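Local coordinates for protein N-methyltransferase (Streptoalloteichus sp. ATCC 53650, PDB 5BSZ) that probably transfers a methyl group from S-adenosylmethionine to the amino group of a deoxysugar, as a sugar N-methyltransferase linked to kedarcidin, at residues Gly116-Leu127 / Gln206-Tyr216; Pro152-His162 / Arg174-Ser185. All blocks are in the same frame, centred on the assembly; numbering follows the deposited sequence.

Overall arrangement
Both interactions draw on the four-stranded antiparallel sheet and on the chain connections between it and the mixed, Rossmann-like sheet of the methyltransferase domain; their centres lie about 15 Å apart. In chain order, 116-127 comes first, both segments of interaction 2 follow, and 206-216 comes last. Interaction 2 joins the loop 152-159 and the hairpin of strands 160-166 and 171-181, between which thymidine binds. Interaction 1 brings the end of strand 198-209 and the start of helix 213-222 against the 3-10 turn beside S-adenosyl-L-homocysteine and the start of helix 124-135. Strands 184-195 and 198-209 are neighbours, and backbone bonds of Leu208 to Ser185 and Leu210 to Asp183 connect the contacts, linking cofactor side to nucleoside side.

Interaction 1: Gly116-Leu127 / Gln206-Tyr216; sequences GSIAYAADTAEL and QDLTLFPAEDY. With SAH (S-adenosyl-L-homocysteine), chain B; EDO (1,2-ethanediol), chain C.
Ala119 and Leu208 bring the two backbones within 5.1 Å, CA to CA, where the 3-10 turn 117-120 meets the end of strand 198-209. Thr209 N donates to Ala119 O over 3.0 Å in a nearly straight bond (167°). The Thr209 hydroxyl, OG1 lying anti to its carbonyl carbon (chi1 -54°), gives a short 2.6 Å bond to Ala121 O, in the carbonyl plane and on a lone pair. His2 of a second subunit also bonds this hydroxyl. Phe211 is clasped between its own segment's Thr209 CG2 on one face and Leu127 CD2 on the other; the leucine methyl sits over the ring centre, 3.9 Å from the centroid, as a CH-pi contact. The backbone of Asp123 and Thr124 abuts the ring edge. Thr124 OG1 donates to Asp215 OD2 (3.0 Å) from above the carboxylate plane, while Ile118 CG2 meets the Tyr216 ring at its edge, 3.6 Å from CE1. The adenine of S-adenosyl-L-homocysteine brings its C8 over a face of the Tyr120 ring, towards the rim, 3.5 Å from CE1, and Tyr120 CD2 touches Leu208 CD2. The arrangement joins the cofactor pocket of a Rossmann-like methyltransferase domain to the antiparallel sheet beside it.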
loop_
_atom_site.group_PDB
_atom_site.type_symbol
_atom_site.label_atom_id
_atom_site.label_comp_id
_atom_site.label_asym_id
_atom_site.label_seq_id
_atom_site.Cartn_x
_atom_site.Cartn_y
_atom_site.Cartn_z
ATOM N N GLY A 116 -7.538 -12.406 -26.636
ATOM C CA GLY A 116 -8.468 -12.819 -25.628
ATOM C C GLY A 116 -9.397 -11.790 -25.065
ATOM O O GLY A 116 -9.998 -12.036 -24.016
ATOM N N SER A 117 -9.455 -10.609 -25.692
ATOM C CA SER A 117 -10.202 -9.487 -25.162
ATOM C C SER A 117 -11.700 -9.775 -25.026
ATOM O O SER A 117 -12.362 -9.246 -24.124
ATOM C CB SER A 117 -9.995 -8.248 -26.029
ATOM O OG SER A 117 -8.651 -7.824 -25.929
ATOM N N ILE A 118 -12.196 -10.719 -25.816
ATOM C CA ILE A 118 -13.595 -11.038 -25.758
ATOM C C ILE A 118 -14.010 -11.639 -24.405
ATOM O O ILE A 118 -15.170 -11.566 -24.052
ATOM C CB ILE A 118 -14.179 -11.853 -26.968
ATOM C CG1 ILE A 118 -15.691 -11.485 -27.136
ATOM C CG2 ILE A 118 -13.917 -13.324 -26.866
ATOM C CD1 ILE A 118 -16.291 -11.855 -28.463
ATOM N N ALA A 119 -13.040 -12.136 -23.657
ATOM C CA ALA A 119 -13.284 -12.854 -22.390
ATOM C C ALA A 119 -13.353 -11.901 -21.233
ATOM O O ALA A 119 -13.583 -12.287 -20.098
ATOM C CB ALA A 119 -12.175 -13.885 -22.176
ATOM N N TYR A 120 -13.366 -10.599 -21.483
ATOM C CA TYR A 120 -14.054 -9.711 -20.562
ATOM C C TYR A 120 -15.545 -10.018 -20.386
ATOM O O TYR A 120 -16.121 -9.650 -19.375
ATOM C CB TYR A 120 -13.890 -8.241 -21.003
ATOM C CG TYR A 120 -12.535 -7.600 -20.763
ATOM C CD1 TYR A 120 -12.357 -6.640 -19.763
ATOM C CD2 TYR A 120 -11.441 -7.954 -21.478
ATOM C CE1 TYR A 120 -11.133 -6.025 -19.555
ATOM C CE2 TYR A 120 -10.205 -7.375 -21.263
ATOM C CZ TYR A 120 -10.049 -6.430 -20.296
ATOM O OH TYR A 120 -8.813 -5.876 -20.148
ATOM N N ALA A 121 -16.160 -10.707 -21.348
ATOM C CA ALA A 121 -17.521 -11.160 -21.166
ATOM C C ALA A 121 -17.571 -12.021 -19.921
ATOM O O ALA A 121 -16.749 -12.914 -19.776
ATOM C CB ALA A 121 -17.984 -11.962 -22.376
ATOM N N ALA A 122 -18.575 -11.793 -19.094
ATOM C CA ALA A 122 -18.652 -12.488 -17.807
ATOM C C ALA A 122 -19.363 -13.846 -17.881
ATOM O O ALA A 122 -19.139 -14.682 -17.013
ATOM C CB ALA A 122 -19.294 -11.584 -16.780
ATOM N N ASP A 123 -20.170 -14.082 -18.917
ATOM C CA ASP A 123 -20.953 -15.333 -19.047
ATOM C C ASP A 123 -21.323 -15.509 -20.513
ATOM O O ASP A 123 -21.042 -14.634 -21.352
ATOM C CB ASP A 123 -22.213 -15.319 -18.167
ATOM C CG ASP A 123 -23.098 -14.094 -18.436
ATOM O OD1 ASP A 123 -23.347 -13.728 -19.612
ATOM O OD2 ASP A 123 -23.517 -13.437 -17.467
ATOM N N THR A 124 -21.887 -16.669 -20.821
ATOM C CA THR A 124 -22.212 -17.043 -22.200
ATOM C C THR A 124 -23.154 -16.090 -22.914
ATOM O O THR A 124 -23.010 -15.823 -24.120
ATOM C CB THR A 124 -22.801 -18.473 -22.194
ATOM O OG1 THR A 124 -21.824 -19.340 -21.612
ATOM C CG2 THR A 124 -23.036 -18.940 -23.592
ATOM N N ALA A 125 -24.146 -15.595 -22.182
ATOM C CA ALA A 125 -25.069 -14.631 -22.709
ATOM C C ALA A 125 -24.337 -13.358 -23.139
ATOM O O ALA A 125 -24.574 -12.858 -24.246
ATOM C CB ALA A 125 -26.195 -14.324 -21.716
ATOM N N GLU A 126 -23.445 -12.845 -22.290
ATOM C CA GLU A 126 -22.660 -11.665 -22.632
ATOM C C GLU A 126 -21.671 -11.890 -23.781
ATOM O O GLU A 126 -21.494 -11.027 -24.674
ATOM C CB GLU A 126 -21.908 -11.136 -21.380
ATOM C CG GLU A 126 -21.473 -9.693 -21.580
ATOM C CD GLU A 126 -20.984 -9.044 -20.298
ATOM O OE1 GLU A 126 -20.403 -9.779 -19.460
ATOM O OE2 GLU A 126 -21.141 -7.805 -20.174
ATOM N N LEU A 127 -21.081 -13.077 -23.832
ATOM C CA LEU A 127 -20.267 -13.464 -24.958
ATOM C C LEU A 127 -21.063 -13.381 -26.267
ATOM O O LEU A 127 -20.612 -12.766 -27.268
ATOM C CB LEU A 127 -19.701 -14.877 -24.739
ATOM C CG LEU A 127 -18.876 -15.533 -25.819
ATOM C CD1 LEU A 127 -17.614 -14.708 -25.993
ATOM C CD2 LEU A 127 -18.596 -17.004 -25.544
ATOM N N GLN A 206 -7.415 -8.244 -12.613
ATOM C CA GLN A 206 -8.432 -8.354 -13.643
ATOM C C GLN A 206 -8.792 -9.823 -13.855
ATOM O O GLN A 206 -7.937 -10.711 -13.819
ATOM C CB GLN A 206 -8.016 -7.639 -14.937
ATOM C CG GLN A 206 -7.269 -8.468 -15.982
ATOM C CD GLN A 206 -6.802 -7.681 -17.210
ATOM O OE1 GLN A 206 -5.782 -6.983 -17.180
ATOM N NE2 GLN A 206 -7.509 -7.843 -18.314
ATOM N N ASP A 207 -10.083 -10.042 -14.059
ATOM C CA ASP A 207 -10.657 -11.357 -14.344
ATOM C C ASP A 207 -10.938 -11.495 -15.851
ATOM O O ASP A 207 -11.374 -10.541 -16.495
ATOM C CB ASP A 207 -11.954 -11.486 -13.555
ATOM C CG ASP A 207 -11.757 -11.696 -12.038
ATOM O OD1 ASP A 207 -10.664 -12.097 -11.655
ATOM O OD2 ASP A 207 -12.754 -11.552 -11.286
ATOM N N LEU A 208 -10.742 -12.708 -16.380
ATOM C CA LEU A 208 -11.227 -13.128 -17.679
ATOM C C LEU A 208 -11.957 -14.460 -17.551
ATOM O O LEU A 208 -11.507 -15.337 -16.781
ATOM C CB LEU A 208 -10.014 -13.307 -18.585
ATOM C CG LEU A 208 -9.188 -12.045 -18.929
ATOM C CD1 LEU A 208 -7.880 -12.384 -19.586
ATOM C CD2 LEU A 208 -9.993 -11.103 -19.824
ATOM N N THR A 209 -13.065 -14.612 -18.276
ATOM C CA THR A 209 -13.822 -15.864 -18.218
ATOM C C THR A 209 -13.149 -16.961 -19.061
ATOM O O THR A 209 -12.695 -16.697 -20.161
ATOM C CB THR A 209 -15.234 -15.633 -18.721
ATOM O OG1 THR A 209 -15.736 -14.564 -17.967
ATOM C CG2 THR A 209 -16.113 -16.882 -18.550
ATOM N N LEU A 210 -13.105 -18.192 -18.552
ATOM C CA LEU A 210 -12.659 -19.338 -19.275
ATOM C C LEU A 210 -13.840 -20.027 -19.959
ATOM O O LEU A 210 -14.647 -20.700 -19.285
ATOM C CB LEU A 210 -11.929 -20.292 -18.311
ATOM C CG LEU A 210 -10.751 -19.699 -17.531
ATOM C CD1 LEU A 210 -10.298 -20.598 -16.369
ATOM C CD2 LEU A 210 -9.623 -19.434 -18.501
ATOM N N PHE A 211 -14.031 -19.756 -21.251
ATOM C CA PHE A 211 -15.150 -20.369 -21.983
ATOM C C PHE A 211 -14.690 -21.594 -22.724
ATOM O O PHE A 211 -13.629 -21.582 -23.363
ATOM C CB PHE A 211 -15.767 -19.430 -23.022
ATOM C CG PHE A 211 -16.393 -18.200 -22.470
ATOM C CD1 PHE A 211 -15.775 -16.983 -22.601
ATOM C CD2 PHE A 211 -17.655 -18.242 -21.897
ATOM C CE1 PHE A 211 -16.379 -15.840 -22.109
ATOM C CE2 PHE A 211 -18.269 -17.114 -21.429
ATOM C CZ PHE A 211 -17.645 -15.881 -21.555
ATOM N N PRO A 212 -15.462 -22.692 -22.635
ATOM C CA PRO A 212 -15.065 -23.811 -23.489
ATOM C C PRO A 212 -15.296 -23.507 -24.970
ATOM O O PRO A 212 -16.118 -22.668 -25.315
ATOM C CB PRO A 212 -16.002 -24.960 -23.027
ATOM C CG PRO A 212 -17.081 -24.364 -22.200
ATOM C CD PRO A 212 -16.586 -22.998 -21.735
ATOM N N ALA A 213 -14.609 -24.223 -25.836
ATOM C CA ALA A 213 -14.773 -24.113 -27.294
ATOM C C ALA A 213 -16.220 -24.012 -27.724
ATOM O O ALA A 213 -16.522 -23.177 -28.578
ATOM C CB ALA A 213 -14.068 -25.294 -27.988
ATOM N N GLU A 214 -17.130 -24.808 -27.134
ATOM C CA GLU A 214 -18.524 -24.864 -27.620
ATOM C C GLU A 214 -19.190 -23.510 -27.496
ATOM O O GLU A 214 -20.141 -23.209 -28.246
ATOM C CB GLU A 214 -19.486 -25.749 -26.793
ATOM C CG GLU A 214 -19.044 -27.081 -26.245
ATOM C CD GLU A 214 -18.077 -27.009 -25.076
ATOM O OE1 GLU A 214 -18.442 -27.100 -23.870
ATOM O OE2 GLU A 214 -16.899 -27.006 -25.449
ATOM N N ASP A 215 -18.828 -22.772 -26.437
ATOM C CA ASP A 215 -19.517 -21.507 -26.143
ATOM C C ASP A 215 -19.168 -20.472 -27.222
ATOM O O ASP A 215 -19.993 -19.627 -27.590
ATOM C CB ASP A 215 -19.073 -20.948 -24.793
ATOM C CG ASP A 215 -19.760 -21.627 -23.625
ATOM O OD1 ASP A 215 -20.489 -22.594 -23.927
ATOM O OD2 ASP A 215 -19.619 -21.158 -22.465
ATOM N N TYR A 216 -17.932 -20.527 -27.707
ATOM C CA TYR A 216 -17.500 -19.552 -28.751
ATOM C C TYR A 216 -18.175 -19.878 -30.087
ATOM O O TYR A 216 -18.652 -19.030 -30.822
ATOM C CB TYR A 216 -15.999 -19.685 -28.933
ATOM C CG TYR A 216 -15.131 -18.959 -27.859
ATOM C CD1 TYR A 216 -14.976 -17.574 -27.868
ATOM C CD2 TYR A 216 -14.451 -19.669 -26.870
ATOM C CE1 TYR A 216 -14.207 -16.910 -26.899
ATOM C CE2 TYR A 216 -13.659 -19.007 -25.901
ATOM C CZ TYR A 216 -13.532 -17.626 -25.947
ATOM O OH TYR A 216 -12.756 -16.984 -25.037
HETATM N N SAH B . -6.774 -6.224 -28.636
HETATM C CA SAH B . -5.706 -5.433 -27.917
HETATM C CB SAH B . -6.085 -5.006 -26.482
HETATM C CG SAH B . -5.522 -5.701 -25.267
HETATM S SD SAH B . -5.986 -5.116 -23.672
HETATM C C SAH B . -4.450 -6.234 -28.093
HETATM O O SAH B . -4.415 -7.372 -28.542
HETATM O OXT SAH B . -3.402 -5.688 -27.926
HETATM C "C5'" SAH B . -7.750 -5.266 -23.585
HETATM C "C4'" SAH B . -8.404 -3.949 -24.046
HETATM O "O4'" SAH B . -9.839 -4.072 -24.047
HETATM C "C3'" SAH B . -8.126 -2.781 -23.105
HETATM O "O3'" SAH B . -7.520 -1.750 -23.880
HETATM C "C2'" SAH B . -9.461 -2.282 -22.575
HETATM O "O2'" SAH B . -9.522 -0.836 -22.479
HETATM C "C1'" SAH B . -10.417 -2.862 -23.584
HETATM N N9 SAH B . -11.778 -3.130 -23.080
HETATM C C8 SAH B . -12.131 -3.667 -21.874
HETATM N N7 SAH B . -13.477 -3.735 -21.766
HETATM C C5 SAH B . -13.979 -3.197 -22.908
HETATM C C6 SAH B . -15.324 -2.951 -23.422
HETATM N N6 SAH B . -16.339 -3.329 -22.623
HETATM N N1 SAH B . -15.427 -2.410 -24.657
HETATM C C2 SAH B . -14.369 -2.032 -25.382
HETATM N N3 SAH B . -13.097 -2.224 -24.990
HETATM C C4 SAH B . -12.860 -2.797 -23.786
HETATM C C1 EDO C . -12.325 -8.064 -9.723
HETATM O O1 EDO C . -13.095 -8.758 -10.734
HETATM C C2 EDO C . -12.919 -8.098 -8.296
HETATM O O2 EDO C . -14.280 -8.550 -8.174
HETATM O O HOH W 1 -17.263 -14.978 -15.260
#

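Interaction 2: Pro152-His162 / Arg174-Ser185; sequences PGTFLDGHIAH and RLSRSHRIGDVS. With THM (thymidine), chain G.
A salt bridge between Arg180 and Asp157 holds the loop end of this contact. The guanidinium grips the carboxylate side-on: NE reaches OD1 at 3.0 Å on its syn lone pair, and NH1 reaches OD2 at 3.1 Å on the syn side but 31° out of the carboxylate plane. A bend at chi3 (-51°) lets NH2 also donate to Pro152 O (3.0 Å), while NH1 bonds weakly to Phe155 O. A leucine at Arg180 would probably leave Asp157 without its charge partner and the 152-157 loop less firmly held. In the packing, the Phe155 ring stands nearly perpendicular to the guanidinium, CD2 over its face, and Ser185 CB makes a CH-pi contact over the phenyl face, 3.9 Å from the centroid. Backbone bonds join Ala161 and Ser176 in both directions as an antiparallel hydrogen-bonded pair, with Ser178 N donating to His159 O. Waters bridge the diverging chains, one hydrogen-bonded to Leu156 O, His159 N and Ser178 OG. As for the ligand, Thr154 O and Leu156 N bind the thymine N3 and O2, Ser178 OG bonds O3' (2.7 Å), and His159 lays a ring face over the sugar. Loop and beta hairpin line the thymidine pocket, which Trp150, His187 and Arg237 complete.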
loop_
_atom_site.group_PDB
_atom_site.type_symbol
_atom_site.label_atom_id
_atom_site.label_comp_id
_atom_site.label_asym_id
_atom_site.label_seq_id
_atom_site.Cartn_x
_atom_site.Cartn_y
_atom_site.Cartn_z
ATOM N N PRO A 152 -11.398 -23.710 -19.900
ATOM C CA PRO A 152 -11.078 -24.420 -18.654
ATOM C C PRO A 152 -10.024 -25.485 -18.835
ATOM O O PRO A 152 -9.169 -25.587 -17.956
ATOM C CB PRO A 152 -12.421 -25.025 -18.253
ATOM C CG PRO A 152 -13.381 -24.026 -18.745
ATOM C CD PRO A 152 -12.846 -23.567 -20.060
ATOM N N GLY A 153 -10.063 -26.220 -19.959
ATOM C CA GLY A 153 -9.083 -27.291 -20.261
ATOM C C GLY A 153 -7.659 -26.832 -20.458
ATOM O O GLY A 153 -6.693 -27.457 -19.972
ATOM N N THR A 154 -7.518 -25.676 -21.111
ATOM C CA THR A 154 -6.229 -25.240 -21.580
ATOM C C THR A 154 -5.577 -24.198 -20.683
ATOM O O THR A 154 -4.399 -23.929 -20.819
ATOM C CB THR A 154 -6.299 -24.746 -23.040
ATOM O OG1 THR A 154 -7.360 -23.794 -23.190
ATOM C CG2 THR A 154 -6.583 -25.954 -24.005
ATOM N N PHE A 155 -6.314 -23.582 -19.773
ATOM C CA PHE A 155 -5.680 -22.633 -18.869
ATOM C C PHE A 155 -4.698 -23.386 -17.985
ATOM O O PHE A 155 -5.026 -24.447 -17.478
ATOM C CB PHE A 155 -6.716 -21.912 -18.025
ATOM C CG PHE A 155 -6.120 -20.942 -17.046
ATOM C CD1 PHE A 155 -5.618 -19.715 -17.492
ATOM C CD2 PHE A 155 -5.970 -21.283 -15.725
ATOM C CE1 PHE A 155 -5.008 -18.836 -16.605
ATOM C CE2 PHE A 155 -5.409 -20.383 -14.822
ATOM C CZ PHE A 155 -4.918 -19.164 -15.261
ATOM N N LEU A 156 -3.511 -22.820 -17.801
ATOM C CA LEU A 156 -2.453 -23.472 -17.038
ATOM C C LEU A 156 -2.298 -22.740 -15.738
ATOM O O LEU A 156 -2.036 -21.578 -15.748
ATOM C CB LEU A 156 -1.123 -23.403 -17.806
ATOM C CG LEU A 156 -1.174 -24.241 -19.085
ATOM C CD1 LEU A 156 0.157 -24.110 -19.823
ATOM C CD2 LEU A 156 -1.615 -25.703 -18.841
ATOM N N ASP A 157 -2.457 -23.439 -14.627
ATOM C CA ASP A 157 -2.202 -22.919 -13.294
ATOM C C ASP A 157 -0.688 -22.727 -13.159
ATOM O O ASP A 157 0.097 -23.339 -13.875
ATOM C CB ASP A 157 -2.717 -23.948 -12.276
ATOM C CG ASP A 157 -4.137 -24.405 -12.606
ATOM O OD1 ASP A 157 -5.018 -23.538 -12.482
ATOM O OD2 ASP A 157 -4.386 -25.567 -13.038
ATOM N N GLY A 158 -0.291 -21.827 -12.287
ATOM C CA GLY A 158 1.120 -21.606 -11.964
ATOM C C GLY A 158 1.839 -20.538 -12.773
ATOM O O GLY A 158 3.055 -20.442 -12.717
ATOM N N HIS A 159 1.142 -19.726 -13.558
ATOM C CA HIS A 159 1.870 -18.774 -14.363
ATOM C C HIS A 159 2.407 -17.611 -13.488
ATOM O O HIS A 159 1.649 -17.031 -12.719
ATOM C CB HIS A 159 0.990 -18.195 -15.441
ATOM C CG HIS A 159 1.672 -17.119 -16.241
ATOM N ND1 HIS A 159 2.689 -17.386 -17.131
ATOM C CD2 HIS A 159 1.480 -15.780 -16.287
ATOM C CE1 HIS A 159 3.103 -16.258 -17.684
ATOM N NE2 HIS A 159 2.372 -15.270 -17.199
ATOM N N ILE A 160 3.683 -17.272 -13.662
ATOM C CA ILE A 160 4.330 -16.127 -12.997
ATOM C C ILE A 160 5.257 -15.570 -14.025
ATOM O O ILE A 160 5.948 -16.330 -14.647
ATOM C CB ILE A 160 5.175 -16.528 -11.775
ATOM C CG1 ILE A 160 4.237 -17.039 -10.700
ATOM C CG2 ILE A 160 6.007 -15.331 -11.290
ATOM C CD1 ILE A 160 4.843 -17.880 -9.614
ATOM N N ALA A 161 5.278 -14.266 -14.223
ATOM C CA ALA A 161 6.149 -13.648 -15.174
ATOM C C ALA A 161 6.699 -12.343 -14.599
ATOM O O ALA A 161 6.065 -11.746 -13.746
ATOM C CB ALA A 161 5.387 -13.330 -16.450
ATOM N N HIS A 162 7.842 -11.880 -15.109
ATOM C CA HIS A 162 8.460 -10.605 -14.709
ATOM C C HIS A 162 9.088 -9.957 -15.909
ATOM O O HIS A 162 9.381 -10.622 -16.876
ATOM C CB HIS A 162 9.547 -10.826 -13.673
ATOM C CG HIS A 162 10.775 -11.487 -14.217
ATOM N ND1 HIS A 162 10.989 -12.845 -14.118
ATOM C CD2 HIS A 162 11.853 -10.977 -14.858
ATOM C CE1 HIS A 162 12.148 -13.145 -14.676
ATOM N NE2 HIS A 162 12.670 -12.037 -15.172
ATOM N N ARG A 174 8.323 -5.282 -13.448
ATOM C CA ARG A 174 6.968 -5.811 -13.477
ATOM C C ARG A 174 6.920 -7.239 -13.039
ATOM O O ARG A 174 7.777 -8.037 -13.398
ATOM C CB ARG A 174 6.394 -5.722 -14.910
ATOM C CG ARG A 174 4.963 -6.239 -15.065
ATOM C CD ARG A 174 4.440 -6.133 -16.508
ATOM N NE ARG A 174 3.018 -6.486 -16.663
ATOM C CZ ARG A 174 2.550 -7.721 -16.830
ATOM N NH1 ARG A 174 3.383 -8.752 -16.865
ATOM N NH2 ARG A 174 1.242 -7.935 -16.962
ATOM N N LEU A 175 5.904 -7.603 -12.262
ATOM C CA LEU A 175 5.732 -8.984 -11.841
ATOM C C LEU A 175 4.249 -9.291 -11.955
ATOM O O LEU A 175 3.426 -8.485 -11.522
ATOM C CB LEU A 175 6.175 -9.165 -10.395
ATOM C CG LEU A 175 6.183 -10.521 -9.743
ATOM C CD1 LEU A 175 7.124 -11.390 -10.564
ATOM C CD2 LEU A 175 6.632 -10.516 -8.273
ATOM N N SER A 176 3.932 -10.469 -12.475
ATOM C CA SER A 176 2.547 -10.822 -12.708
ATOM C C SER A 176 2.318 -12.266 -12.296
ATOM O O SER A 176 3.252 -13.078 -12.291
ATOM C CB SER A 176 2.216 -10.555 -14.179
ATOM O OG SER A 176 2.714 -11.604 -14.991
ATOM N N ARG A 177 1.076 -12.590 -11.975
ATOM C CA ARG A 177 0.703 -13.895 -11.466
ATOM C C ARG A 177 -0.731 -14.132 -11.881
ATOM O O ARG A 177 -1.503 -13.165 -11.933
ATOM C CB ARG A 177 0.716 -13.858 -9.977
ATOM C CG ARG A 177 0.528 -15.202 -9.367
ATOM C CD ARG A 177 0.329 -15.027 -7.904
ATOM N NE ARG A 177 -0.079 -16.304 -7.362
ATOM C CZ ARG A 177 -1.270 -16.554 -6.842
ATOM N NH1 ARG A 177 -1.511 -17.765 -6.387
ATOM N NH2 ARG A 177 -2.210 -15.624 -6.757
ATOM N N SER A 178 -1.100 -15.379 -12.184
ATOM C CA SER A 178 -2.506 -15.685 -12.503
ATOM C C SER A 178 -2.965 -16.950 -11.784
ATOM O O SER A 178 -2.156 -17.812 -11.469
ATOM C CB SER A 178 -2.722 -15.730 -14.015
ATOM O OG SER A 178 -2.314 -16.970 -14.589
ATOM N N HIS A 179 -4.248 -17.039 -11.470
ATOM C CA HIS A 179 -4.819 -18.244 -10.908
ATOM C C HIS A 179 -6.286 -18.358 -11.281
ATOM O O HIS A 179 -6.962 -17.381 -11.652
ATOM C CB HIS A 179 -4.670 -18.339 -9.388
ATOM C CG HIS A 179 -5.518 -17.397 -8.596
ATOM N ND1 HIS A 179 -5.180 -16.069 -8.406
ATOM C CD2 HIS A 179 -6.632 -17.612 -7.865
ATOM C CE1 HIS A 179 -6.092 -15.505 -7.654
ATOM N NE2 HIS A 179 -7.010 -16.400 -7.354
ATOM N N ARG A 180 -6.770 -19.576 -11.132
ATOM C CA ARG A 180 -8.084 -19.950 -11.589
ATOM C C ARG A 180 -9.018 -19.825 -10.411
ATOM O O ARG A 180 -8.678 -20.204 -9.279
ATOM C CB ARG A 180 -7.957 -21.399 -12.083
ATOM C CG ARG A 180 -9.248 -22.060 -12.513
ATOM C CD ARG A 180 -9.082 -23.598 -12.473
ATOM N NE ARG A 180 -7.897 -24.098 -13.182
ATOM C CZ ARG A 180 -7.858 -24.467 -14.463
ATOM N NH1 ARG A 180 -6.731 -24.917 -14.982
ATOM N NH2 ARG A 180 -8.961 -24.403 -15.208
ATOM N N ILE A 181 -10.190 -19.248 -10.637
ATOM C CA ILE A 181 -11.303 -19.283 -9.694
ATOM C C ILE A 181 -12.598 -19.664 -10.400
ATOM O O ILE A 181 -13.116 -18.907 -11.249
ATOM C CB ILE A 181 -11.583 -17.907 -9.078
ATOM C CG1 ILE A 181 -10.338 -17.327 -8.399
ATOM C CG2 ILE A 181 -12.746 -17.983 -8.084
ATOM C CD1 ILE A 181 -10.541 -15.836 -8.208
ATOM N N GLY A 182 -13.151 -20.824 -10.059
ATOM C CA GLY A 182 -14.313 -21.353 -10.800
ATOM C C GLY A 182 -13.980 -21.356 -12.300
ATOM O O GLY A 182 -12.972 -21.919 -12.688
ATOM N N ASP A 183 -14.797 -20.722 -13.140
ATOM C CA ASP A 183 -14.491 -20.589 -14.570
ATOM C C ASP A 183 -13.939 -19.196 -14.947
ATOM O O ASP A 183 -14.156 -18.743 -16.057
ATOM C CB ASP A 183 -15.680 -20.984 -15.462
ATOM C CG ASP A 183 -16.834 -19.983 -15.374
ATOM O OD1 ASP A 183 -16.893 -19.310 -14.338
ATOM O OD2 ASP A 183 -17.693 -19.825 -16.281
ATOM N N VAL A 184 -13.178 -18.570 -14.057
ATOM C CA VAL A 184 -12.483 -17.291 -14.235
ATOM C C VAL A 184 -10.999 -17.430 -14.021
ATOM O O VAL A 184 -10.553 -18.205 -13.175
ATOM C CB VAL A 184 -13.149 -16.230 -13.298
ATOM C CG1 VAL A 184 -12.265 -15.046 -12.902
ATOM C CG2 VAL A 184 -14.438 -15.796 -13.906
ATOM N N SER A 185 -10.169 -16.814 -14.856
ATOM C CA SER A 185 -8.750 -16.649 -14.511
ATOM C C SER A 185 -8.572 -15.211 -13.968
ATOM O O SER A 185 -9.152 -14.258 -14.478
ATOM C CB SER A 185 -7.837 -16.934 -15.683
ATOM O OG SER A 185 -8.113 -16.126 -16.837
HETATM O "O5'" THM G . 0.412 -15.130 -21.079
HETATM C "C5'" THM G . 0.456 -15.797 -19.801
HETATM C "C4'" THM G . -0.902 -16.409 -19.440
HETATM O "O4'" THM G . -1.042 -17.429 -20.432
HETATM C "C3'" THM G . -1.019 -17.124 -18.065
HETATM O "O3'" THM G . -2.091 -16.586 -17.261
HETATM C "C2'" THM G . -1.247 -18.627 -18.325
HETATM C "C1'" THM G . -1.573 -18.612 -19.828
HETATM N N1 THM G . -1.252 -19.753 -20.702
HETATM C C2 THM G . -2.237 -20.750 -20.576
HETATM O O2 THM G . -3.119 -20.530 -19.732
HETATM N N3 THM G . -2.229 -21.879 -21.279
HETATM C C4 THM G . -1.288 -22.099 -22.197
HETATM O O4 THM G . -1.297 -23.173 -22.885
HETATM C C5 THM G . -0.256 -21.056 -22.366
HETATM C C5M THM G . 0.783 -21.382 -23.406
HETATM C C6 THM G . -0.281 -19.883 -21.619
HETATM O O HOH W 2 -1.810 -19.729 -14.099
HETATM O O HOH W 3 -4.703 -21.742 -10.685
HETATM O O HOH W 4 -6.287 -26.446 -11.657
HETATM O O HOH W 5 -2.034 -20.523 -10.686
HETATM O O HOH W 6 1.551 -12.292 -17.478
HETATM O O HOH W 7 0.622 -18.287 -10.446
#